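Local coordinates for protein angel homolog 2 (Homo sapiens, PDB 6RW0), which hydrolyses 2',3'-cyclic phosphates as a member of the CCR4 family of deadenylases, and probably binds the 3' untranslated regions of mRNA, at residues Leu60-Asp63 with Leu64-Asp67; His70-Arg73 with His74-Arg77; Ser118-Leu122 with Gly123-Glu127; Leu398-Gln401 with Asp402-Val406. One frame throughout, in Å; residues are numbered along the deposited sequence. Where two conformers were deposited one is given.

Contact 1 of 4, residues Leu60-Asp63 with Leu64-Asp67; sequences LSQD and LLED
The carbonyl oxygen of D63 takes two donors: D67 N at 2.9 Å, and a water that also donates to D67 OD1. The D67 carboxylate lies close by, linked to D63 O through that water rather than directly.

One residue earlier along the helix, Q62 and E66 are joined twice. Their backbones pair through E66 N and Q62 O, and Q62 NE2 donates to E66 OE2 at 3.1 Å. That side-chain bond is nearly straight, 171° at the hydrogen, and E66 OE2 lies in the amide plane of Q62. The glutamate receives it less squarely, on the anti side and well out of the carboxylate plane, the two planes standing 81° apart. The bend of Q62 at chi2 (68°) brings the amide back toward E66. R85 holds Q62 OE1 and L80 O takes a further bond from NE2, which fixes the amide's rotation. A second water spans D63 OD1 and E66 OE1, and so sits between two like charges.

On the inner side L60 and L65 cross at about a right angle, with L60 CD2 3.7 Å from L65 CD1. S61 O accepts from L65 N at 2.8 Å. S61 OG, swung away from its own N, receives a weak bond from L64 N at 3.3 Å and is also tied to Q107. S61 N meanwhile bonds E105, and the side chain of L60 lies about 5 Å from the bound magnesium. This is a serine N-cap starting helix 62-67, beside the metal site of an endonuclease/exonuclease/phosphatase fold.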
loop_
_atom_site.group_PDB
_atom_site.type_symbol
_atom_site.label_atom_id
_atom_site.label_comp_id
_atom_site.label_asym_id
_atom_site.label_seq_id
_atom_site.Cartn_x
_atom_site.Cartn_y
_atom_site.Cartn_z
ATOM N N LEU A 60 -5.288 11.140 -0.672
ATOM C CA LEU A 60 -5.528 12.109 0.399
ATOM C C LEU A 60 -7.022 12.399 0.541
ATOM O O LEU A 60 -7.626 13.074 -0.297
ATOM C CB LEU A 60 -4.688 13.385 0.253
ATOM C CG LEU A 60 -4.908 14.474 1.311
ATOM C CD1 LEU A 60 -4.701 14.008 2.738
ATOM C CD2 LEU A 60 -3.981 15.650 0.983
ATOM N N SER A 61 -7.619 11.882 1.607
ATOM C CA SER A 61 -9.029 12.123 1.887
ATOM C C SER A 61 -9.240 13.569 2.309
ATOM O O SER A 61 -8.479 14.101 3.119
ATOM C CB SER A 61 -9.447 11.173 3.010
ATOM O OG SER A 61 -10.489 11.695 3.821
ATOM N N GLN A 62 -10.276 14.213 1.762
ATOM C CA GLN A 62 -10.526 15.612 2.109
ATOM C C GLN A 62 -10.791 15.789 3.600
ATOM O O GLN A 62 -10.310 16.759 4.211
ATOM C CB GLN A 62 -11.698 16.172 1.301
ATOM C CG GLN A 62 -11.818 17.684 1.406
ATOM C CD GLN A 62 -10.658 18.400 0.729
ATOM O OE1 GLN A 62 -10.042 17.866 -0.183
ATOM N NE2 GLN A 62 -10.380 19.626 1.158
ATOM N N ASP A 63 -11.579 14.889 4.206
ATOM C CA ASP A 63 -11.846 14.994 5.636
ATOM C C ASP A 63 -10.546 14.917 6.427
ATOM O O ASP A 63 -10.350 15.662 7.392
ATOM C CB ASP A 63 -12.758 13.862 6.115
ATOM C CG ASP A 63 -14.215 14.042 5.735
ATOM O OD1 ASP A 63 -14.588 15.068 5.134
ATOM O OD2 ASP A 63 -15.003 13.121 6.049
ATOM N N LEU A 64 -9.654 13.993 6.044
ATOM C CA LEU A 64 -8.389 13.855 6.761
ATOM C C LEU A 64 -7.468 15.040 6.508
ATOM O O LEU A 64 -6.742 15.459 7.414
ATOM C CB LEU A 64 -7.717 12.525 6.420
ATOM C CG LEU A 64 -8.540 11.287 6.790
ATOM C CD1 LEU A 64 -7.720 10.028 6.468
ATOM C CD2 LEU A 64 -8.991 11.306 8.239
ATOM N N LEU A 65 -7.505 15.619 5.307
ATOM C CA LEU A 65 -6.756 16.838 5.046
ATOM C C LEU A 65 -7.210 17.942 5.992
ATOM O O LEU A 65 -6.395 18.562 6.686
ATOM C CB LEU A 65 -6.981 17.231 3.589
ATOM C CG LEU A 65 -6.208 18.380 2.962
ATOM C CD1 LEU A 65 -6.480 18.371 1.452
ATOM C CD2 LEU A 65 -6.598 19.718 3.561
ATOM N N GLU A 66 -8.526 18.165 6.064
ATOM C CA GLU A 66 -9.074 19.241 6.885
ATOM C C GLU A 66 -8.868 18.985 8.369
ATOM O O GLU A 66 -8.652 19.938 9.130
ATOM C CB GLU A 66 -10.545 19.455 6.518
ATOM C CG GLU A 66 -10.663 20.051 5.119
ATOM C CD GLU A 66 -12.074 20.205 4.616
ATOM O OE1 GLU A 66 -13.019 19.907 5.371
ATOM O OE2 GLU A 66 -12.221 20.620 3.448
ATOM N N ASP A 67 -8.903 17.721 8.792
ATOM C CA ASP A 67 -8.697 17.380 10.191
ATOM C C ASP A 67 -7.240 17.529 10.608
ATOM O O ASP A 67 -6.943 17.544 11.805
ATOM C CB ASP A 67 -9.045 15.912 10.440
ATOM C CG ASP A 67 -10.526 15.656 10.567
ATOM O OD1 ASP A 67 -11.314 16.623 10.627
ATOM O OD2 ASP A 67 -10.897 14.462 10.608
HETATM O O HOH W 1 -12.727 16.840 8.585
HETATM O O HOH W 2 -14.189 17.548 4.275
#

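Contact 2 of 4, residues His70-Arg73 with His74-Arg77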
loop_
_atom_site.group_PDB
_atom_site.type_symbol
_atom_site.label_atom_id
_atom_site.label_comp_id
_atom_site.label_asym_id
_atom_site.label_seq_id
_atom_site.Cartn_x
_atom_site.Cartn_y
_atom_site.Cartn_z
ATOM N N HIS A 70 -2.710 21.356 10.007
ATOM C CA HIS A 70 -1.354 21.763 10.359
ATOM C C HIS A 70 -0.293 21.122 9.467
ATOM O O HIS A 70 0.810 21.667 9.356
ATOM C CB HIS A 70 -1.085 21.423 11.832
ATOM C CG HIS A 70 -1.168 19.961 12.127
ATOM N ND1 HIS A 70 -2.357 19.260 12.084
ATOM C CD2 HIS A 70 -0.208 19.055 12.429
ATOM C CE1 HIS A 70 -2.122 17.988 12.352
ATOM N NE2 HIS A 70 -0.828 17.839 12.576
ATOM N N LEU A 71 -0.592 19.985 8.836
ATOM C CA LEU A 71 0.350 19.333 7.936
ATOM C C LEU A 71 0.437 20.036 6.593
ATOM O O LEU A 71 1.387 19.782 5.840
ATOM C CB LEU A 71 -0.088 17.893 7.671
ATOM C CG LEU A 71 -0.166 17.002 8.905
ATOM C CD1 LEU A 71 -0.668 15.614 8.531
ATOM C CD2 LEU A 71 1.166 16.902 9.626
ATOM N N TYR A 72 -0.538 20.899 6.280
ATOM C CA TYR A 72 -0.700 21.492 4.949
ATOM C C TYR A 72 -0.579 23.008 4.976
ATOM O O TYR A 72 -1.008 23.678 4.025
ATOM C CB TYR A 72 -2.013 21.021 4.307
ATOM C CG TYR A 72 -2.105 19.521 4.385
ATOM C CD1 TYR A 72 -1.217 18.714 3.669
ATOM C CD2 TYR A 72 -3.004 18.902 5.236
ATOM C CE1 TYR A 72 -1.252 17.343 3.776
ATOM C CE2 TYR A 72 -3.051 17.542 5.348
ATOM C CZ TYR A 72 -2.177 16.755 4.624
ATOM O OH TYR A 72 -2.241 15.395 4.774
ATOM N N ARG A 73 0.042 23.454 6.042
ATOM C CA ARG A 73 0.230 24.986 6.164
ATOM C C ARG A 73 1.052 25.616 5.004
ATOM O O ARG A 73 0.920 26.808 4.567
ATOM C CB ARG A 73 1.020 25.294 7.438
ATOM C CG ARG A 73 0.253 25.321 8.736
ATOM C CD ARG A 73 1.211 25.620 9.918
ATOM N NE ARG A 73 2.442 24.829 9.840
ATOM C CZ ARG A 73 3.681 25.319 9.911
ATOM N NH1 ARG A 73 3.892 26.617 10.093
ATOM N NH2 ARG A 73 4.716 24.495 9.810
ATOM N N HIS A 74 1.895 24.763 4.396
ATOM C CA HIS A 74 2.763 25.227 3.324
ATOM C C HIS A 74 2.034 25.406 2.002
ATOM O O HIS A 74 2.602 26.003 1.083
ATOM C CB HIS A 74 3.897 24.215 3.141
ATOM C CG HIS A 74 3.419 22.837 2.796
ATOM N ND1 HIS A 74 2.883 21.975 3.729
ATOM C CD2 HIS A 74 3.390 22.178 1.614
ATOM C CE1 HIS A 74 2.548 20.843 3.136
ATOM N NE2 HIS A 74 2.846 20.941 1.852
ATOM N N CYS A 75 0.802 24.922 1.890
ATOM C CA CYS A 75 0.072 24.910 0.631
ATOM C C CYS A 75 -0.699 26.203 0.427
ATOM O O CYS A 75 -1.268 26.757 1.370
ATOM C CB CYS A 75 -0.940 23.768 0.669
ATOM S SG CYS A 75 -0.245 22.187 1.080
ATOM N N ARG A 76 -0.736 26.676 -0.816
ATOM C CA ARG A 76 -1.638 27.772 -1.142
ATOM C C ARG A 76 -3.070 27.318 -0.899
ATOM O O ARG A 76 -3.455 26.209 -1.282
ATOM C CB ARG A 76 -1.430 28.211 -2.588
ATOM C CG ARG A 76 -0.097 28.933 -2.762
ATOM C CD ARG A 76 0.124 29.453 -4.195
ATOM N NE ARG A 76 -1.089 30.118 -4.643
ATOM C CZ ARG A 76 -1.938 29.622 -5.535
ATOM N NH1 ARG A 76 -1.696 28.470 -6.149
ATOM N NH2 ARG A 76 -3.033 30.304 -5.829
ATOM N N ARG A 77 -3.854 28.168 -0.243
ATOM C CA ARG A 77 -5.174 27.733 0.205
ATOM C C ARG A 77 -6.045 27.198 -0.923
ATOM O O ARG A 77 -6.727 26.175 -0.706
ATOM C CB ARG A 77 -5.901 28.884 0.912
ATOM C CG ARG A 77 -5.265 29.385 2.192
ATOM C CD ARG A 77 -5.301 28.333 3.275
ATOM N NE ARG A 77 -4.040 27.606 3.316
ATOM C CZ ARG A 77 -3.799 26.560 4.094
ATOM N NH1 ARG A 77 -4.741 26.097 4.906
ATOM N NH2 ARG A 77 -2.610 25.975 4.053
#
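The imidazole of H74 has L71 O at its edge, in the ring plane and 3.1 Å from H74 CE1, while C75 SG rests on one face, 3.4 Å above the plane and offset toward the rim. Both ring nitrogens are used: ND1 bonds S357 and NE2 bonds L409 O, and W404 meets the ring edge-to-face. The phenol of Y72 is packed differently. L71 CB lies over the centre of one face, C75 SG comes up at the edge near the ring plane, and the OH reaches D417.

With CG of H74 in the crowded position between its backbone N and carbonyl carbon (chi1 59°), the ring folds back over the chain, where it finds L71 O.

The backbone underneath is a type I beta turn from Y72 to C75, in the loop between helix 62-67 and helix 82-96. C75 N closes it by donating to Y72 O at 3.1 Å, coming from above the carbonyl plane, 54° out of it. Y72 O also takes a second, weak bond, 2.8 Å long, from R77 NH2, and lies at the edge of that guanidinium. The R77 chain bends at chi2 and chi3, which turns its head back on the turn. The same NH2 has a better-angled bond to C75 O at 3.1 Å, so a single nitrogen spans the carbonyls of the turn's first and last residues. C75 SG touches Y72 CB at 3.9 Å on the inner side, where the C75 side chain also packs on L80.

Contact 3 of 4, residues Ser118-Leu122 with Gly123-Glu127; sequences SLESL and GYHCE
A Schellman motif ends helix 108-121 and hands the chain to strand 124-130, an outermost strand of its sheet. Two bonds define it: G123 N to E120 O at 2.9 Å, and Y124 N to L119 O at 3.2 Å. G123 turns the chain with a positive phi of 101°, where a CB would run into L122 O.

Just beyond, the ring of Y124 lies back under the last helical turn. L119 O sits at the ring edge, in plane and 3.3 Å from Y124 CD2, so that one carbonyl meets both the backbone N-H and the ring of the same tyrosine. L122 CB approaches CD2 as well, at 3.9 Å, though obliquely. The phenol OH goes on to A98 O, and K144 makes a cation-pi contact with the ring. With an alanine at Y124, A98 O would probably be left without this donor and L122 CB without its aromatic neighbour.

C126, two residues along the strand, points toward the helix, its SG 3.7 Å from L119 CB, and this pair packs against C142 of the next strand. E120 is modelled in two conformers, so its carboxylate contacts are doubtful; in one of them, bent at chi2 (-91°), OE2 takes a weak bond from C126 N at 3.0 Å, while a water links E120 OE1 to H125 ND1. From the other nitrogen of that imidazole, in the ring plane, H125 NE2 donates to E127 OE2 at 2.9 Å.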
loop_
_atom_site.group_PDB
_atom_site.type_symbol
_atom_site.label_atom_id
_atom_site.label_comp_id
_atom_site.label_asym_id
_atom_site.label_seq_id
_atom_site.Cartn_x
_atom_site.Cartn_y
_atom_site.Cartn_z
ATOM N N SER A 118 -16.634 8.229 -12.160
ATOM C CA SER A 118 -15.603 8.663 -13.094
ATOM C C SER A 118 -14.718 7.499 -13.515
ATOM O O SER A 118 -14.394 7.358 -14.697
ATOM C CB SER A 118 -14.766 9.787 -12.478
ATOM O OG SER A 118 -15.547 10.957 -12.284
ATOM N N LEU A 119 -14.338 6.636 -12.574
ATOM C CA LEU A 119 -13.505 5.499 -12.939
ATOM C C LEU A 119 -14.276 4.487 -13.780
ATOM O O LEU A 119 -13.711 3.907 -14.714
ATOM C CB LEU A 119 -12.926 4.846 -11.688
ATOM C CG LEU A 119 -11.980 5.735 -10.878
ATOM C CD1 LEU A 119 -11.478 5.036 -9.619
ATOM C CD2 LEU A 119 -10.790 6.175 -11.736
ATOM N N GLU A 120 -15.526 4.278 -13.414
ATOM C CA GLU A 120 -16.342 3.357 -14.264
ATOM C C GLU A 120 -16.508 3.837 -15.753
ATOM O O GLU A 120 -16.351 3.124 -16.852
ATOM C CB GLU A 120 -17.709 3.077 -13.632
ATOM C CG GLU A 120 -17.634 2.352 -12.292
ATOM C CD GLU A 120 -17.681 0.828 -12.259
ATOM O OE1 GLU A 120 -18.428 0.251 -13.057
ATOM O OE2 GLU A 120 -17.000 0.232 -11.400
ATOM N N SER A 121 -16.517 5.180 -15.876
ATOM C CA SER A 121 -16.606 5.744 -17.219
ATOM C C SER A 121 -15.332 5.495 -18.015
ATOM O O SER A 121 -15.378 5.450 -19.250
ATOM C CB SER A 121 -16.930 7.239 -17.158
ATOM O OG SER A 121 -15.810 8.007 -16.757
ATOM N N LEU A 122 -14.195 5.333 -17.336
ATOM C CA LEU A 122 -12.916 5.050 -17.973
ATOM C C LEU A 122 -12.704 3.562 -18.242
ATOM O O LEU A 122 -11.654 3.188 -18.782
ATOM C CB LEU A 122 -11.764 5.567 -17.103
ATOM C CG LEU A 122 -11.661 7.073 -16.864
ATOM C CD1 LEU A 122 -10.523 7.419 -15.917
ATOM C CD2 LEU A 122 -11.499 7.796 -18.207
ATOM N N GLY A 123 -13.644 2.688 -17.897
ATOM C CA GLY A 123 -13.539 1.256 -18.191
ATOM C C GLY A 123 -13.096 0.434 -17.002
ATOM O O GLY A 123 -12.755 -0.691 -17.211
ATOM N N TYR A 124 -13.125 0.985 -15.798
ATOM C CA TYR A 124 -12.699 0.228 -14.610
ATOM C C TYR A 124 -13.890 -0.378 -13.880
ATOM O O TYR A 124 -14.906 0.249 -13.809
ATOM C CB TYR A 124 -12.027 1.128 -13.577
ATOM C CG TYR A 124 -10.673 1.635 -13.981
ATOM C CD1 TYR A 124 -9.555 0.847 -13.869
ATOM C CD2 TYR A 124 -10.530 2.898 -14.507
ATOM C CE1 TYR A 124 -8.318 1.299 -14.265
ATOM C CE2 TYR A 124 -9.299 3.370 -14.910
ATOM C CZ TYR A 124 -8.189 2.570 -14.778
ATOM O OH TYR A 124 -6.976 3.013 -15.173
ATOM N N HIS A 125 -13.729 -1.586 -13.382
ATOM C CA HIS A 125 -14.639 -2.166 -12.384
ATOM C C HIS A 125 -14.008 -1.808 -11.034
ATOM O O HIS A 125 -12.867 -2.088 -10.884
ATOM C CB HIS A 125 -14.731 -3.662 -12.540
ATOM C CG HIS A 125 -15.573 -4.209 -11.462
ATOM N ND1 HIS A 125 -16.903 -4.026 -11.458
ATOM C CD2 HIS A 125 -15.274 -4.769 -10.292
ATOM C CE1 HIS A 125 -17.404 -4.518 -10.374
ATOM N NE2 HIS A 125 -16.442 -5.000 -9.698
ATOM N N CYS A 126 -14.754 -1.271 -10.087
ATOM C CA CYS A 126 -14.222 -0.778 -8.820
ATOM C C CYS A 126 -14.783 -1.557 -7.638
ATOM O O CYS A 126 -15.992 -1.790 -7.557
ATOM C CB CYS A 126 -14.605 0.692 -8.628
ATOM S SG CYS A 126 -13.986 1.785 -9.922
ATOM N N GLU A 127 -13.899 -1.915 -6.702
ATOM C CA GLU A 127 -14.291 -2.549 -5.444
ATOM C C GLU A 127 -13.705 -1.772 -4.274
ATOM O O GLU A 127 -12.512 -1.446 -4.275
ATOM C CB GLU A 127 -13.818 -4.007 -5.386
ATOM C CG GLU A 127 -14.520 -4.939 -6.368
ATOM C CD GLU A 127 -15.975 -5.233 -6.013
ATOM O OE1 GLU A 127 -16.411 -4.942 -4.869
ATOM O OE2 GLU A 127 -16.685 -5.768 -6.893
HETATM O O HOH W 3 -18.474 -2.428 -13.503
HETATM O O HOH W 4 -16.903 0.482 -16.437
#

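Contact 4 of 4, residues Leu398-Gln401 with Asp402-Val406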
loop_
_atom_site.group_PDB
_atom_site.type_symbol
_atom_site.label_atom_id
_atom_site.label_comp_id
_atom_site.label_asym_id
_atom_site.label_seq_id
_atom_site.Cartn_x
_atom_site.Cartn_y
_atom_site.Cartn_z
ATOM N N LEU A 398 10.783 10.807 -6.865
ATOM C CA LEU A 398 11.493 12.077 -6.680
ATOM C C LEU A 398 12.124 12.115 -5.298
ATOM O O LEU A 398 11.860 11.268 -4.495
ATOM C CB LEU A 398 10.481 13.210 -6.835
ATOM C CG LEU A 398 9.755 13.273 -8.169
ATOM C CD1 LEU A 398 8.686 14.333 -8.118
ATOM C CD2 LEU A 398 10.721 13.546 -9.303
ATOM N N THR A 399 13.008 13.067 -5.100
ATOM C CA THR A 399 13.647 13.307 -3.799
ATOM C C THR A 399 12.837 14.329 -3.002
ATOM O O THR A 399 11.987 14.993 -3.548
ATOM C CB THR A 399 15.089 13.794 -3.957
ATOM O OG1 THR A 399 15.007 15.105 -4.492
ATOM C CG2 THR A 399 15.928 12.906 -4.841
ATOM N N GLU A 400 13.153 14.443 -1.717
ATOM C CA GLU A 400 12.549 15.426 -0.805
ATOM C C GLU A 400 12.862 16.823 -1.355
ATOM O O GLU A 400 11.992 17.640 -1.375
ATOM C CB GLU A 400 13.136 15.236 0.595
ATOM C CG GLU A 400 12.698 16.290 1.585
ATOM C CD GLU A 400 13.219 16.060 2.991
ATOM O OE1 GLU A 400 13.945 15.102 3.173
ATOM O OE2 GLU A 400 12.897 16.854 3.854
ATOM N N GLN A 401 14.094 17.043 -1.790
ATOM C CA GLN A 401 14.508 18.358 -2.327
ATOM C C GLN A 401 13.705 18.673 -3.589
ATOM O O GLN A 401 13.286 19.795 -3.730
ATOM C CB GLN A 401 16.004 18.390 -2.609
ATOM C CG GLN A 401 16.467 19.766 -3.050
ATOM C CD GLN A 401 17.911 19.852 -3.470
ATOM O OE1 GLN A 401 18.621 18.862 -3.570
ATOM N NE2 GLN A 401 18.353 21.063 -3.739
ATOM N N ASP A 402 13.468 17.692 -4.445
ATOM C CA ASP A 402 12.674 17.910 -5.674
ATOM C C ASP A 402 11.281 18.391 -5.274
ATOM O O ASP A 402 10.782 19.282 -5.860
ATOM C CB ASP A 402 12.448 16.613 -6.454
ATOM C CG ASP A 402 13.636 16.068 -7.215
ATOM O OD1 ASP A 402 14.507 16.858 -7.553
ATOM O OD2 ASP A 402 13.680 14.841 -7.417
ATOM N N LEU A 403 10.670 17.748 -4.294
ATOM C CA LEU A 403 9.296 18.100 -3.882
ATOM C C LEU A 403 9.247 19.474 -3.213
ATOM O O LEU A 403 8.279 20.156 -3.406
ATOM C CB LEU A 403 8.718 16.963 -3.044
ATOM C CG LEU A 403 8.346 15.741 -3.873
ATOM C CD1 LEU A 403 7.883 14.619 -2.974
ATOM C CD2 LEU A 403 7.281 16.077 -4.893
ATOM N N TRP A 404 10.243 19.839 -2.419
ATOM C CA TRP A 404 10.206 21.197 -1.866
ATOM C C TRP A 404 10.485 22.259 -2.926
ATOM O O TRP A 404 10.064 23.409 -2.759
ATOM C CB TRP A 404 11.099 21.346 -0.622
ATOM C CG TRP A 404 10.417 20.718 0.565
ATOM C CD1 TRP A 404 10.826 19.620 1.273
ATOM C CD2 TRP A 404 9.163 21.115 1.132
ATOM N NE1 TRP A 404 9.908 19.321 2.253
ATOM C CE2 TRP A 404 8.879 20.224 2.189
ATOM C CE3 TRP A 404 8.258 22.149 0.861
ATOM C CZ2 TRP A 404 7.730 20.333 2.970
ATOM C CZ3 TRP A 404 7.108 22.250 1.640
ATOM C CH2 TRP A 404 6.858 21.344 2.679
ATOM N N THR A 405 11.159 21.900 -4.025
ATOM C CA THR A 405 11.330 22.849 -5.123
ATOM C C THR A 405 9.984 23.248 -5.710
ATOM O O THR A 405 9.829 24.379 -6.191
ATOM C CB THR A 405 12.222 22.248 -6.208
ATOM O OG1 THR A 405 13.529 22.029 -5.669
ATOM C CG2 THR A 405 12.344 23.192 -7.403
ATOM N N VAL A 406 9.005 22.340 -5.676
ATOM C CA VAL A 406 7.636 22.641 -6.091
ATOM C C VAL A 406 6.751 22.997 -4.901
ATOM O O VAL A 406 5.516 22.944 -4.982
ATOM C CB VAL A 406 7.038 21.508 -6.959
ATOM C CG1 VAL A 406 7.878 21.335 -8.205
ATOM C CG2 VAL A 406 6.931 20.175 -6.228
#
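From CB outward, the side chain of D402 turns back across the start of its own helix toward T399. CB lies 3.4 Å from T399 O, and CG comes within 3.2 Å of T399 OG1. Of the two carboxylate oxygens, OD1 lies 3.6 Å from T399 OG1, and OD2 accepts from T399 N, a 3.0 Å bond that is practically straight (178° at the hydrogen) but enters from above the carboxylate plane. L398 flanks OD2, with CB and CD2 both close to it. The return bond runs from D402 N to T399 OG1, again 3.0 Å. T399 can receive it because OG1 stands between its backbone N and carbonyl carbon (chi1 70°), turned in over the helix end. Together the two residues form a capping box at the N terminus of helix 400-405.

Further along, W404 packs its CD1 against E400 CG at 3.8 Å, and L403 CD2 meets L398 CD1 on the buried side. Q401 O accepts twice from T405, from N and from OG1, the two donors reaching it from opposite faces of its plane.

With an alanine in place of D402, T399 N would probably be left without its acceptor and the capping box broken on that side. As it stands, a carboxylate at the N-terminal end of a helix is likely to be stabilised in its charged form by the helix dipole and by the N-H it accepts.

All four contacts are local and follow in series along the chain, so none nests in or crosses another. Contact 1 starts helix 62-67 just after strand 49-58. Contact 2 then closes a turn in the loop before helix 82-96 and comes back on contact 1, L60 CD1 lying 3.5 Å from Y72 OH; both approach the magnesium. Contact 3 joins helix 108-121 to edge strand 124-130, about 12 Å from contact 1 between nearest atoms. Contact 4 opens helix 400-405 after strand 390-395. Far along the chain from contact 2, it nonetheless meets it where W404 packs on H74, so contact 2 touches both contact 1 and contact 4, which do not touch each other.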